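RNA-binding protein (Porphyromonas gingivalis W83, PDB 7JLY) probably binds RNA through a single RNA recognition motif domain and can bind calcium ions. Local coordinates at residues A[4-9]-A[75-80]. Sequence-based numbering, arbitrary orientation.
Sequences NIYVGN and IVKEAL. With ACT (acetate ion), chain B.
Lys77 lays its aliphatic end over one face of the Tyr6 ring: CE sits 3.8 Å from the ring centroid in a CH-pi contact, and NZ, 4.4 Å from the same centroid and 15° off the ring normal, adds a cation-pi interaction. The lysine's first torsion (chi1 65°) sets CG between backbone N and carbonyl carbon, and the extended chain beyond runs alongside the tyrosine. Ile75 CG2 meets the ring edge at Tyr6 CD1, 3.8 Å away, while its CG1 and CD1 lie close to the Gly8 backbone. Behind this face, antiparallel strands 4-8 and 75-78 join through hydrogen-bonded pairs Tyr6-Lys77 and Gly8-Ile75; Tyr6 N to Lys77 O measures 2.8 Å. Further along, Ala79 N donates to Asn4 O at 2.8 Å, while Asn4 ND2 reaches Leu80 O at 3.1 Å, the acceptor lying in its amide plane. On the reverse face Ile5 CG2 touches Val76 CG1 at 3.8 Å, toward helix 54-64. These strands are neighbours in the RRM beta-alpha-beta-beta-alpha-beta fold. Tyr6 meets Phe46 and Phe48, consistent with the aromatic sheet surface on which RRMs commonly stack bases, and the lysine charge above it could favour an RNA phosphate.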
loop_
_atom_site.group_PDB
_atom_site.type_symbol
_atom_site.label_atom_id
_atom_site.label_comp_id
_atom_site.label_asym_id
_atom_site.label_seq_id
_atom_site.Cartn_x
_atom_site.Cartn_y
_atom_site.Cartn_z
ATOM N N ASN A 4 5.311 5.926 5.648
ATOM C CA ASN A 4 5.420 5.060 4.484
ATOM C C ASN A 4 4.849 3.698 4.852
ATOM O O ASN A 4 5.183 3.148 5.905
ATOM C CB ASN A 4 6.887 4.946 4.057
ATOM C CG ASN A 4 7.069 4.443 2.621
ATOM O OD1 ASN A 4 6.197 4.601 1.761
ATOM N ND2 ASN A 4 8.234 3.847 2.361
ATOM N N ILE A 5 3.974 3.173 4.000
ATOM C CA ILE A 5 3.304 1.909 4.267
ATOM C C ILE A 5 3.625 0.919 3.174
ATOM O O ILE A 5 3.425 1.204 1.996
ATOM C CB ILE A 5 1.771 2.074 4.354
ATOM C CG1 ILE A 5 1.412 3.168 5.365
ATOM C CG2 ILE A 5 1.104 0.744 4.730
ATOM C CD1 ILE A 5 -0.067 3.430 5.477
ATOM N N TYR A 6 4.135 -0.240 3.580
ATOM C CA TYR A 6 4.370 -1.360 2.682
ATOM C C TYR A 6 3.070 -2.121 2.479
ATOM O O TYR A 6 2.429 -2.485 3.456
ATOM C CB TYR A 6 5.438 -2.289 3.275
ATOM C CG TYR A 6 5.864 -3.468 2.410
ATOM C CD1 TYR A 6 5.106 -4.634 2.365
ATOM C CD2 TYR A 6 7.045 -3.423 1.667
ATOM C CE1 TYR A 6 5.500 -5.723 1.595
ATOM C CE2 TYR A 6 7.447 -4.505 0.892
ATOM C CZ TYR A 6 6.673 -5.655 0.862
ATOM O OH TYR A 6 7.065 -6.738 0.097
ATOM N N VAL A 7 2.682 -2.361 1.230
ATOM C CA VAL A 7 1.537 -3.232 0.961
ATOM C C VAL A 7 1.989 -4.364 0.032
ATOM O O VAL A 7 2.508 -4.110 -1.049
ATOM C CB VAL A 7 0.346 -2.467 0.328
ATOM C CG1 VAL A 7 -0.924 -3.316 0.395
ATOM C CG2 VAL A 7 0.110 -1.128 1.040
ATOM N N GLY A 8 1.779 -5.613 0.446
ATOM C CA GLY A 8 2.329 -6.741 -0.294
ATOM C C GLY A 8 1.401 -7.941 -0.343
ATOM O O GLY A 8 0.284 -7.869 0.167
ATOM N N ASN A 9 1.878 -9.029 -0.959
ATOM C CA ASN A 9 1.052 -10.198 -1.282
ATOM C C ASN A 9 -0.183 -9.814 -2.106
ATOM O O ASN A 9 -1.268 -10.396 -1.954
ATOM C CB ASN A 9 0.619 -10.937 -0.019
ATOM C CG ASN A 9 0.129 -12.325 -0.322
ATOM O OD1 ASN A 9 0.629 -12.956 -1.239
ATOM N ND2 ASN A 9 -0.896 -12.782 0.396
ATOM N N ILE A 75 -0.444 -8.001 3.102
ATOM C CA ILE A 75 0.678 -7.591 3.928
ATOM C C ILE A 75 0.543 -6.087 4.052
ATOM O O ILE A 75 0.552 -5.404 3.033
ATOM C CB ILE A 75 2.039 -7.912 3.298
ATOM C CG1 ILE A 75 2.215 -9.420 3.075
ATOM C CG2 ILE A 75 3.154 -7.325 4.163
ATOM C CD1 ILE A 75 3.534 -9.783 2.339
ATOM N N VAL A 76 0.376 -5.567 5.264
ATOM C CA VAL A 76 0.291 -4.115 5.463
ATOM C C VAL A 76 1.073 -3.745 6.715
ATOM O O VAL A 76 0.728 -4.163 7.826
ATOM C CB VAL A 76 -1.171 -3.601 5.603
ATOM C CG1 VAL A 76 -1.183 -2.089 5.675
ATOM C CG2 VAL A 76 -2.019 -4.047 4.446
ATOM N N LYS A 77 2.125 -2.957 6.534
ATOM C CA LYS A 77 3.066 -2.724 7.618
ATOM C C LYS A 77 3.795 -1.406 7.411
ATOM O O LYS A 77 3.953 -0.942 6.277
ATOM C CB LYS A 77 4.068 -3.889 7.716
ATOM C CG LYS A 77 4.988 -4.036 6.502
ATOM C CD LYS A 77 5.937 -5.246 6.618
ATOM C CE LYS A 77 6.712 -5.471 5.301
ATOM N NZ LYS A 77 7.507 -6.740 5.301
ATOM N N GLU A 78 4.216 -0.799 8.512
ATOM C CA GLU A 78 5.055 0.385 8.431
ATOM C C GLU A 78 6.331 0.061 7.657
ATOM O O GLU A 78 6.953 -0.989 7.868
ATOM C CB GLU A 78 5.395 0.912 9.827
ATOM C CG GLU A 78 6.398 2.064 9.806
ATOM C CD GLU A 78 6.717 2.603 11.187
ATOM O OE1 GLU A 78 6.167 2.079 12.179
ATOM O OE2 GLU A 78 7.526 3.552 11.281
ATOM N N ALA A 79 6.708 0.961 6.758
ATOM C CA ALA A 79 7.937 0.811 5.994
ATOM C C ALA A 79 8.979 1.846 6.408
ATOM O O ALA A 79 8.639 2.899 6.933
ATOM C CB ALA A 79 7.646 0.938 4.517
ATOM N N LEU A 80 10.252 1.551 6.157
ATOM C CA LEU A 80 11.277 2.578 6.277
ATOM C C LEU A 80 10.946 3.768 5.375
ATOM O O LEU A 80 10.692 3.603 4.175
ATOM C CB LEU A 80 12.658 2.017 5.918
ATOM C CG LEU A 80 13.812 3.029 5.942
ATOM C CD1 LEU A 80 13.934 3.692 7.317
ATOM C CD2 LEU A 80 15.130 2.358 5.533
HETATM C C ACT B . 10.094 -1.784 4.038
HETATM O O ACT B . 10.841 -1.239 4.886
HETATM O OXT ACT B . 10.467 -1.736 2.840
HETATM C CH3 ACT B . 8.813 -2.427 4.452
HETATM O O HOH W 1 7.268 5.171 7.817
#